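Pentacotripeptide-repeat region of PRORP domain-containing protein (Brachypodium distachyon, PDB 4ME2) probably binds RNA sequence-specifically, as a chloroplast pentatricopeptide-repeat protein built of helix-turn-helix units and linked to recognition of group II intron RNA. Local coordinates at residues A[137-142]-A[181-186]; A[145-150]-A[188-193]; A[153-156]-A[161-164]; A[176-179]-A[185-188]. All blocks are in the same frame, centred on the assembly; numbering follows the deposited sequence.

Contact 1: A[137-142]-A[181-186]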
loop_
_atom_site.group_PDB
_atom_site.type_symbol
_atom_site.label_atom_id
_atom_site.label_comp_id
_atom_site.label_asym_id
_atom_site.label_seq_id
_atom_site.Cartn_x
_atom_site.Cartn_y
_atom_site.Cartn_z
ATOM N N ALA A 137 3.642 11.155 -2.650
ATOM C CA ALA A 137 3.163 11.487 -1.318
ATOM C C ALA A 137 1.999 10.590 -0.928
ATOM O O ALA A 137 1.917 10.146 0.219
ATOM C CB ALA A 137 2.735 12.946 -1.259
ATOM N N ALA A 138 1.105 10.338 -1.880
ATOM C CA ALA A 138 -0.061 9.494 -1.617
ATOM C C ALA A 138 0.350 8.040 -1.376
ATOM O O ALA A 138 -0.249 7.355 -0.544
ATOM C CB ALA A 138 -1.077 9.602 -2.746
ATOM N N VAL A 139 1.365 7.572 -2.103
ATOM C CA VAL A 139 1.878 6.214 -1.892
ATOM C C VAL A 139 2.544 6.102 -0.515
ATOM O O VAL A 139 2.328 5.125 0.204
ATOM C CB VAL A 139 2.853 5.766 -3.002
ATOM C CG1 VAL A 139 3.598 4.505 -2.588
ATOM C CG2 VAL A 139 2.108 5.522 -4.304
ATOM N N ASP A 140 3.352 7.090 -0.136
ATOM C CA ASP A 140 3.991 7.054 1.183
ATOM C C ASP A 140 2.944 7.012 2.291
ATOM O O ASP A 140 3.112 6.298 3.287
ATOM C CB ASP A 140 4.907 8.262 1.403
ATOM C CG ASP A 140 6.114 8.267 0.493
ATOM O OD1 ASP A 140 6.375 7.270 -0.215
ATOM O OD2 ASP A 140 6.808 9.307 0.488
ATOM N N ALA A 141 1.876 7.790 2.110
ATOM C CA ALA A 141 0.786 7.841 3.073
ATOM C C ALA A 141 0.043 6.506 3.150
ATOM O O ALA A 141 -0.333 6.073 4.239
ATOM C CB ALA A 141 -0.173 8.984 2.753
ATOM N N LEU A 142 -0.145 5.856 2.004
ATOM C CA LEU A 142 -0.792 4.543 1.973
ATOM C C LEU A 142 0.015 3.522 2.778
ATOM O O LEU A 142 -0.561 2.692 3.495
ATOM C CB LEU A 142 -0.984 4.068 0.529
ATOM C CG LEU A 142 -1.581 2.665 0.335
ATOM C CD1 LEU A 142 -2.971 2.575 0.955
ATOM C CD2 LEU A 142 -1.609 2.297 -1.140
ATOM N N LYS A 181 9.308 1.887 -7.697
ATOM C CA LYS A 181 8.692 3.206 -7.847
ATOM C C LYS A 181 9.510 4.329 -7.234
ATOM O O LYS A 181 9.107 5.492 -7.305
ATOM C CB LYS A 181 7.291 3.217 -7.246
ATOM C CG LYS A 181 6.224 2.796 -8.227
ATOM C CD LYS A 181 6.050 3.840 -9.313
ATOM C CE LYS A 181 5.242 3.247 -10.440
ATOM N NZ LYS A 181 5.229 4.130 -11.632
ATOM N N GLY A 182 10.651 3.986 -6.641
ATOM C CA GLY A 182 11.539 4.976 -6.028
ATOM C C GLY A 182 11.144 5.440 -4.637
ATOM O O GLY A 182 11.682 6.433 -4.137
ATOM N N ARG A 183 10.231 4.719 -3.991
ATOM C CA ARG A 183 9.741 5.134 -2.679
ATOM C C ARG A 183 10.537 4.437 -1.583
ATOM O O ARG A 183 10.063 3.500 -0.927
ATOM C CB ARG A 183 8.229 4.896 -2.547
ATOM C CG ARG A 183 7.368 5.512 -3.654
ATOM C CD ARG A 183 7.732 6.950 -4.006
ATOM N NE ARG A 183 7.829 7.823 -2.836
ATOM C CZ ARG A 183 8.612 8.900 -2.772
ATOM N NH1 ARG A 183 9.369 9.245 -3.810
ATOM N NH2 ARG A 183 8.641 9.635 -1.667
ATOM N N ALA A 184 11.758 4.925 -1.392
ATOM C CA ALA A 184 12.752 4.270 -0.549
ATOM C C ALA A 184 12.391 4.272 0.926
ATOM O O ALA A 184 12.474 3.238 1.591
ATOM C CB ALA A 184 14.113 4.910 -0.758
ATOM N N ARG A 185 12.005 5.435 1.438
ATOM C CA ARG A 185 11.628 5.547 2.840
ATOM C C ARG A 185 10.434 4.646 3.167
ATOM O O ARG A 185 10.430 3.968 4.200
ATOM C CB ARG A 185 11.325 7.010 3.194
ATOM C CG ARG A 185 10.918 7.244 4.643
ATOM C CD ARG A 185 11.966 6.746 5.627
ATOM N NE ARG A 185 13.264 7.395 5.439
ATOM C CZ ARG A 185 14.402 6.974 5.978
ATOM N NH1 ARG A 185 14.422 5.895 6.750
ATOM N NH2 ARG A 185 15.529 7.635 5.737
ATOM N N ALA A 186 9.432 4.653 2.288
ATOM C CA ALA A 186 8.260 3.784 2.433
ATOM C C ALA A 186 8.660 2.305 2.482
ATOM O O ALA A 186 8.186 1.558 3.343
ATOM C CB ALA A 186 7.247 4.039 1.320
HETATM O O HOH W 1 9.168 6.644 0.175
#
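Asp140 and Arg183 face each other across the gap between helix 133-151 and the start of helix 184-197, joined by a two-pronged salt bridge, the tight part of the contact. The guanidinium meets the carboxylate side-on. Arg183 NE donates to Asp140 OD1 over 3.0 Å, on the syn side but 25° out of the carboxylate plane, while Arg183 NH2 reaches the syn lone pair of Asp140 OD2 over 2.8 Å. Both bonds are nearly straight, and the two flat groups are turned only 27° from one another, so the pairing restrains rotation of the carboxylate. Bends at chi2 and chi3 fold the arginine back to present this edge. Aliphatic packing next to the ion pair is looser: Val139 CG1 lies 4.0 Å from Arg183 CG, and the methyl CB of Ala186 sits beside the carboxylate, 3.7 Å from Asp140 OD1. Solvent enters here too. A water donates to Asp140 OD1 over 2.9 Å and accepts from the backbone N of Ala186 at the same distance, tying the carboxylate to the first turn of the second helix. OD1 thus receives two hydrogen bonds, which would probably favour the ionised acid. Arg183 itself occupies the N-cap position, just after Gly182 closes a Schellman motif at the end of the preceding helix. Farther round, Lys181 NZ bonds to Ser130 OG and Ser128 O. Val139 also touches Trp98 of helix 98-109 and Val125 of helix 118-126, and Leu178 of helix 168-180 touches Val139, Arg183 and Ala186.

Contact 2: A[145-150]-A[188-193]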
loop_
_atom_site.group_PDB
_atom_site.type_symbol
_atom_site.label_atom_id
_atom_site.label_comp_id
_atom_site.label_asym_id
_atom_site.label_seq_id
_atom_site.Cartn_x
_atom_site.Cartn_y
_atom_site.Cartn_z
ATOM N N ALA A 145 -0.499 4.066 6.376
ATOM C CA ALA A 145 -1.837 3.579 6.726
ATOM C C ALA A 145 -1.860 2.060 6.880
ATOM O O ALA A 145 -2.545 1.534 7.755
ATOM C CB ALA A 145 -2.873 4.042 5.705
ATOM N N PHE A 146 -1.102 1.371 6.035
ATOM C CA PHE A 146 -0.982 -0.077 6.102
ATOM C C PHE A 146 -0.310 -0.481 7.410
ATOM O O PHE A 146 -0.799 -1.357 8.116
ATOM C CB PHE A 146 -0.190 -0.593 4.897
ATOM C CG PHE A 146 0.242 -2.033 5.008
ATOM C CD1 PHE A 146 -0.671 -3.036 5.331
ATOM C CD2 PHE A 146 1.561 -2.392 4.753
ATOM C CE1 PHE A 146 -0.271 -4.364 5.416
ATOM C CE2 PHE A 146 1.968 -3.718 4.828
ATOM C CZ PHE A 146 1.051 -4.705 5.164
ATOM N N ILE A 147 0.800 0.172 7.736
ATOM C CA ILE A 147 1.530 -0.170 8.957
ATOM C C ILE A 147 0.646 0.071 10.180
ATOM O O ILE A 147 0.567 -0.778 11.072
ATOM C CB ILE A 147 2.882 0.573 9.054
ATOM C CG1 ILE A 147 3.813 0.093 7.937
ATOM C CG2 ILE A 147 3.539 0.342 10.411
ATOM C CD1 ILE A 147 5.068 0.924 7.763
ATOM N N GLU A 148 -0.041 1.212 10.189
ATOM C CA GLU A 148 -0.940 1.565 11.288
ATOM C C GLU A 148 -2.103 0.580 11.420
ATOM O O GLU A 148 -2.386 0.100 12.522
ATOM C CB GLU A 148 -1.455 3.001 11.150
ATOM C CG GLU A 148 -2.597 3.331 12.109
ATOM C CD GLU A 148 -2.632 4.789 12.542
ATOM O OE1 GLU A 148 -1.816 5.594 12.045
ATOM O OE2 GLU A 148 -3.480 5.129 13.400
ATOM N N GLU A 149 -2.770 0.266 10.311
ATOM C CA GLU A 149 -3.913 -0.644 10.387
ATOM C C GLU A 149 -3.520 -2.027 10.916
ATOM O O GLU A 149 -4.332 -2.709 11.531
ATOM C CB GLU A 149 -4.667 -0.745 9.053
ATOM C CG GLU A 149 -3.968 -1.555 7.973
ATOM C CD GLU A 149 -4.548 -1.344 6.584
ATOM O OE1 GLU A 149 -5.566 -0.637 6.446
ATOM O OE2 GLU A 149 -3.983 -1.901 5.625
ATOM N N LYS A 150 -2.271 -2.428 10.697
ATOM C CA LYS A 150 -1.785 -3.697 11.227
ATOM C C LYS A 150 -1.450 -3.574 12.708
ATOM O O LYS A 150 -1.916 -4.364 13.524
ATOM C CB LYS A 150 -0.552 -4.169 10.457
ATOM C CG LYS A 150 -0.781 -4.379 8.971
ATOM C CD LYS A 150 -1.591 -5.633 8.685
ATOM C CE LYS A 150 -0.800 -6.884 9.034
ATOM N NZ LYS A 150 -1.500 -8.116 8.580
ATOM N N TRP A 188 11.624 1.069 3.309
ATOM C CA TRP A 188 12.295 0.894 4.584
ATOM C C TRP A 188 11.302 0.770 5.721
ATOM O O TRP A 188 11.447 -0.102 6.584
ATOM C CB TRP A 188 13.276 2.024 4.838
ATOM C CG TRP A 188 13.840 1.928 6.212
ATOM C CD1 TRP A 188 13.520 2.702 7.318
ATOM C CD2 TRP A 188 14.789 0.934 6.696
ATOM N NE1 TRP A 188 14.222 2.285 8.415
ATOM C CE2 TRP A 188 15.006 1.233 8.108
ATOM C CE3 TRP A 188 15.483 -0.115 6.110
ATOM C CZ2 TRP A 188 15.872 0.488 8.889
ATOM C CZ3 TRP A 188 16.357 -0.858 6.905
ATOM C CH2 TRP A 188 16.544 -0.564 8.261
ATOM N N ARG A 189 10.285 1.633 5.728
ATOM C CA ARG A 189 9.273 1.607 6.786
ATOM C C ARG A 189 8.644 0.225 6.909
ATOM O O ARG A 189 8.556 -0.319 8.011
ATOM C CB ARG A 189 8.197 2.681 6.564
ATOM C CG ARG A 189 8.571 4.066 7.080
ATOM C CD ARG A 189 7.701 4.508 8.259
ATOM N NE ARG A 189 7.639 3.528 9.337
ATOM C CZ ARG A 189 6.579 3.311 10.118
ATOM N NH1 ARG A 189 5.452 3.991 9.953
ATOM N NH2 ARG A 189 6.646 2.391 11.069
ATOM N N VAL A 190 8.223 -0.344 5.781
ATOM C CA VAL A 190 7.612 -1.680 5.771
ATOM C C VAL A 190 8.604 -2.753 6.219
ATOM O O VAL A 190 8.286 -3.597 7.073
ATOM C CB VAL A 190 7.078 -2.065 4.374
ATOM C CG1 VAL A 190 6.671 -3.533 4.348
ATOM C CG2 VAL A 190 5.902 -1.188 3.982
ATOM N N TYR A 191 9.793 -2.734 5.618
ATOM C CA TYR A 191 10.832 -3.701 5.960
ATOM C C TYR A 191 11.169 -3.656 7.453
ATOM O O TYR A 191 11.236 -4.695 8.116
ATOM C CB TYR A 191 12.085 -3.477 5.105
ATOM C CG TYR A 191 13.251 -4.358 5.494
ATOM C CD1 TYR A 191 14.235 -3.895 6.369
ATOM C CD2 TYR A 191 13.371 -5.653 4.991
ATOM C CE1 TYR A 191 15.309 -4.700 6.731
ATOM C CE2 TYR A 191 14.444 -6.465 5.344
ATOM C CZ TYR A 191 15.405 -5.984 6.214
ATOM O OH TYR A 191 16.464 -6.789 6.564
ATOM N N GLU A 192 11.362 -2.454 7.984
ATOM C CA GLU A 192 11.708 -2.295 9.391
ATOM C C GLU A 192 10.597 -2.792 10.316
ATOM O O GLU A 192 10.857 -3.567 11.235
ATOM C CB GLU A 192 12.051 -0.844 9.710
ATOM C CG GLU A 192 12.288 -0.591 11.187
ATOM C CD GLU A 192 12.559 0.865 11.486
ATOM O OE1 GLU A 192 13.640 1.166 12.032
ATOM O OE2 GLU A 192 11.697 1.710 11.169
ATOM N N ALA A 193 9.366 -2.355 10.066
ATOM C CA ALA A 193 8.239 -2.727 10.925
ATOM C C ALA A 193 7.961 -4.230 10.904
ATOM O O ALA A 193 7.801 -4.845 11.959
ATOM C CB ALA A 193 6.991 -1.937 10.556
#
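Ile147 of helix 133-151 points its side chain at helix 184-197 and supplies every close contact between 145-150 and 188-193. At CB the chain divides. The branch methyl Ile147 CG2, anti to the backbone N, runs toward the methyl CB of Ala193, 4.1 Å away, and also passes 3.8 Å from Arg189 NH2. The other branch leaves through CG1, whose chi1 of -66° sets it beside the backbone N, and chi2 of 169° extends it so that the terminal methyl CD1 reaches the far helix. There Ile147 CD1 lies over the centre of one face of the Arg189 guanidinium, 3.7 Å from Arg189 CZ. Ile147 CD1 is also 3.8 Å from Arg189 CB, 3.9 Å from the backbone N of Val190 and, more loosely, 4.4 Å from Val190 CG2. It therefore sits in the bend of the arginine, between its root and its flat head. That head is doubled back by the turns at chi2 and chi3, and its charge is answered by Glu144, which forms a salt bridge with Arg189 NH1. The short helical segments run nearly parallel, 23° apart, with axes 10.6 Å from each other at closest approach, a spacing bridged here chiefly by the Ile147 side chain. Helix 168-180 lies against both partners: Leu171 touches Phe146 and Val190, Leu174 adds to Phe146 and Val175 to Val190, while Trp188 and Tyr191 pack on helices 204-216 and 220-236.

Contact 3: A[153-156]-A[161-164]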
loop_
_atom_site.group_PDB
_atom_site.type_symbol
_atom_site.label_atom_id
_atom_site.label_comp_id
_atom_site.label_asym_id
_atom_site.label_seq_id
_atom_site.Cartn_x
_atom_site.Cartn_y
_atom_site.Cartn_z
ATOM N N GLY A 153 -4.344 -2.661 14.926
ATOM C CA GLY A 153 -5.464 -3.571 14.678
ATOM C C GLY A 153 -5.698 -4.507 15.847
ATOM O O GLY A 153 -4.993 -4.432 16.854
ATOM N N ALA A 154 -6.676 -5.401 15.699
ATOM C CA ALA A 154 -7.146 -6.266 16.788
ATOM C C ALA A 154 -6.041 -7.169 17.303
ATOM O O ALA A 154 -5.986 -7.503 18.491
ATOM C CB ALA A 154 -8.327 -7.095 16.321
ATOM N N ALA A 155 -5.153 -7.553 16.398
ATOM C CA ALA A 155 -4.054 -8.421 16.751
ATOM C C ALA A 155 -2.906 -7.642 17.362
ATOM O O ALA A 155 -1.922 -8.229 17.791
ATOM C CB ALA A 155 -3.579 -9.189 15.531
ATOM N N GLY A 156 -3.034 -6.320 17.390
ATOM C CA GLY A 156 -1.958 -5.443 17.846
ATOM C C GLY A 156 -1.375 -5.620 19.236
ATOM O O GLY A 156 -0.223 -5.243 19.472
ATOM N N GLY A 161 2.818 -10.882 17.967
ATOM C CA GLY A 161 2.890 -9.641 17.217
ATOM C C GLY A 161 2.121 -9.686 15.913
ATOM O O GLY A 161 1.780 -10.758 15.411
ATOM N N VAL A 162 1.866 -8.514 15.351
ATOM C CA VAL A 162 1.014 -8.419 14.183
ATOM C C VAL A 162 1.648 -9.003 12.933
ATOM O O VAL A 162 0.944 -9.319 11.985
ATOM C CB VAL A 162 0.620 -6.962 13.891
ATOM C CG1 VAL A 162 -0.207 -6.400 15.034
ATOM C CG2 VAL A 162 1.858 -6.107 13.659
ATOM N N TRP A 163 2.968 -9.148 12.935
ATOM C CA TRP A 163 3.689 -9.415 11.700
ATOM C C TRP A 163 4.213 -10.807 11.534
ATOM O O TRP A 163 4.530 -11.205 10.419
ATOM C CB TRP A 163 4.857 -8.464 11.566
ATOM C CG TRP A 163 4.501 -7.014 11.453
ATOM C CD1 TRP A 163 4.671 -6.029 12.406
ATOM C CD2 TRP A 163 3.947 -6.333 10.296
ATOM N NE1 TRP A 163 4.258 -4.819 11.931
ATOM C CE2 TRP A 163 3.814 -4.930 10.677
ATOM C CE3 TRP A 163 3.557 -6.727 9.039
ATOM C CZ2 TRP A 163 3.303 -3.983 9.820
ATOM C CZ3 TRP A 163 3.045 -5.763 8.177
ATOM C CH2 TRP A 163 2.923 -4.422 8.562
ATOM N N VAL A 164 4.330 -11.557 12.625
ATOM C CA VAL A 164 4.928 -12.900 12.570
ATOM C C VAL A 164 4.212 -13.870 11.617
ATOM O O VAL A 164 4.848 -14.746 11.025
ATOM C CB VAL A 164 5.081 -13.508 13.984
ATOM C CG1 VAL A 164 5.460 -14.981 13.925
ATOM C CG2 VAL A 164 6.127 -12.734 14.769
#
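The connection between helix 133-151 and helix 168-180 makes a surface loop that folds back on itself, and Val162 is where its later part, 161-164, meets 153-156. One methyl does the touching. Val162 CG1 comes up to the CA of Gly156 at 3.4 Å and to the Gly156 N at 3.7 Å, resting on bare backbone where no side chain intervenes. Beside this lie the Ala155 carbonyl, whose O is 3.7 Å from Val162 CG1, and the more distant Ala155 CB, 4.4 Å from the same methyl. With chi1 at -64°, CG1 stands anti to the carbonyl carbon and is carried toward 153-156 and the end of helix 133-151, where it also packs on Lys150 O, whereas CG2 is turned over one face of the neighbouring Trp163 ring, near its rim. On the opposing side the chain is tightly turned, with Gly156 N bonded to Gly153 O over 2.8 Å. Val162 also touches Glu151, near the end of helix 133-151, and Trp163 meets Phe146 of that helix edge-to-face. Between the two segments themselves the contact is wholly van der Waals, small in area and set at the surface. With one methyl laid mainly against backbone and no polar bond from segment to segment, the attraction is non-directional: it rewards closeness of 153-156 and 161-164 without fixing a particular angle between them.

Contact 4: A[176-179]-A[185-188]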
loop_
_atom_site.group_PDB
_atom_site.type_symbol
_atom_site.label_atom_id
_atom_site.label_comp_id
_atom_site.label_asym_id
_atom_site.label_seq_id
_atom_site.Cartn_x
_atom_site.Cartn_y
_atom_site.Cartn_z
ATOM N N ARG A 176 8.971 -4.793 -3.208
ATOM C CA ARG A 176 9.468 -4.735 -4.588
ATOM C C ARG A 176 8.863 -3.553 -5.342
ATOM O O ARG A 176 9.557 -2.817 -6.049
ATOM C CB ARG A 176 9.062 -6.003 -5.341
ATOM C CG ARG A 176 10.155 -7.014 -5.633
ATOM C CD ARG A 176 9.557 -8.203 -6.391
ATOM N NE ARG A 176 9.488 -7.993 -7.839
ATOM C CZ ARG A 176 9.008 -8.879 -8.708
ATOM N NH1 ARG A 176 8.538 -10.044 -8.286
ATOM N NH2 ARG A 176 8.988 -8.600 -10.003
ATOM N N ALA A 177 7.550 -3.397 -5.204
ATOM C CA ALA A 177 6.844 -2.345 -5.929
ATOM C C ALA A 177 7.310 -0.978 -5.450
ATOM O O ALA A 177 7.548 -0.083 -6.256
ATOM C CB ALA A 177 5.336 -2.495 -5.777
ATOM N N LEU A 178 7.464 -0.824 -4.137
ATOM C CA LEU A 178 7.891 0.460 -3.580
ATOM C C LEU A 178 9.290 0.839 -4.055
ATOM O O LEU A 178 9.531 1.977 -4.453
ATOM C CB LEU A 178 7.842 0.434 -2.054
ATOM C CG LEU A 178 6.441 0.406 -1.437
ATOM C CD1 LEU A 178 6.502 0.033 0.038
ATOM C CD2 LEU A 178 5.743 1.744 -1.633
ATOM N N VAL A 179 10.213 -0.113 -4.010
ATOM C CA VAL A 179 11.576 0.144 -4.456
ATOM C C VAL A 179 11.606 0.512 -5.949
ATOM O O VAL A 179 12.231 1.505 -6.331
ATOM C CB VAL A 179 12.508 -1.034 -4.120
ATOM C CG1 VAL A 179 13.799 -0.922 -4.896
ATOM C CG2 VAL A 179 12.780 -1.068 -2.615
ATOM N N ARG A 185 12.005 5.435 1.438
ATOM C CA ARG A 185 11.628 5.547 2.840
ATOM C C ARG A 185 10.434 4.646 3.167
ATOM O O ARG A 185 10.430 3.968 4.200
ATOM C CB ARG A 185 11.325 7.010 3.194
ATOM C CG ARG A 185 10.918 7.244 4.643
ATOM C CD ARG A 185 11.966 6.746 5.627
ATOM N NE ARG A 185 13.264 7.395 5.439
ATOM C CZ ARG A 185 14.402 6.974 5.978
ATOM N NH1 ARG A 185 14.422 5.895 6.750
ATOM N NH2 ARG A 185 15.529 7.635 5.737
ATOM N N ALA A 186 9.432 4.653 2.288
ATOM C CA ALA A 186 8.260 3.784 2.433
ATOM C C ALA A 186 8.660 2.305 2.482
ATOM O O ALA A 186 8.186 1.558 3.343
ATOM C CB ALA A 186 7.247 4.039 1.320
ATOM N N ALA A 187 9.544 1.889 1.574
ATOM C CA ALA A 187 10.022 0.503 1.567
ATOM C C ALA A 187 10.738 0.175 2.885
ATOM O O ALA A 187 10.482 -0.861 3.520
ATOM C CB ALA A 187 10.935 0.255 0.367
ATOM N N TRP A 188 11.624 1.069 3.309
ATOM C CA TRP A 188 12.295 0.894 4.584
ATOM C C TRP A 188 11.302 0.770 5.721
ATOM O O TRP A 188 11.447 -0.102 6.584
ATOM C CB TRP A 188 13.276 2.024 4.838
ATOM C CG TRP A 188 13.840 1.928 6.212
ATOM C CD1 TRP A 188 13.520 2.702 7.318
ATOM C CD2 TRP A 188 14.789 0.934 6.696
ATOM N NE1 TRP A 188 14.222 2.285 8.415
ATOM C CE2 TRP A 188 15.006 1.233 8.108
ATOM C CE3 TRP A 188 15.483 -0.115 6.110
ATOM C CZ2 TRP A 188 15.872 0.488 8.889
ATOM C CZ3 TRP A 188 16.357 -0.858 6.905
ATOM C CH2 TRP A 188 16.544 -0.564 8.261
#
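Leu178 and Val179 project from helix 168-180 onto Ala187 and its neighbour Ala186, whose short side chains leave the surface of helix 184-197 shallow enough for the larger residues to settle in. The CB of Ala187 is the small bump on that surface. Ala187 CB fits between the two larger residues, 3.7 Å from Val179 CG2 and 3.9 Å from Leu178 CB, so that the pair straddles one methyl. Leu178 then continues past it and forks. Leu178 CD1 lies down on the helix backbone, 3.9 Å from both the CA and the N of Ala187 and 4.0 Å from the carbonyl carbon of Ala186, while Leu178 CD2 turns to the methyl CB of Ala186 at 4.0 Å. A chi2 of 166° rotates the fork so that CD1 faces main chain and CD2 the Ala186 methyl. For Val179, a chi1 of 165° places CG2 beside the backbone N, facing Ala187. With alanines on one side, the backbones come close: the CA atoms of Leu178 and Ala187 are 5.6 Å apart. The seam is buried and apolar. Met210 and Met214 of helix 204-216 also touch Ala187, and Val143 of helix 133-151 touches both Leu178 and Ala186. Two consecutive helices joined by a short turn and packed closely through small residues are what is expected in a helix-turn-helix repeat protein of the pentatricopeptide-repeat class.

How the contacts relate
Contacts 1, 2 and 4 all draw on helix 184-197. Contacts 1 and 2 set it against helix 133-151 at two levels, their centres about 11 Å apart; contact 4 sets it against helix 168-180. The centres of contacts 1 and 4 are about 7 Å apart; the two share Arg185 and Ala186, and a probable hydrogen bond from Arg183 N to Leu178 O ties them. Contact 3 belongs to the linker between helices 133-151 and 168-180, its centre about 22 Å from that of contact 1, but Trp163 touches contact 2. Thus contact 4 joins consecutive helices, contacts 1 and 2 join helices one apart in the chain, and contact 3 folds the linker.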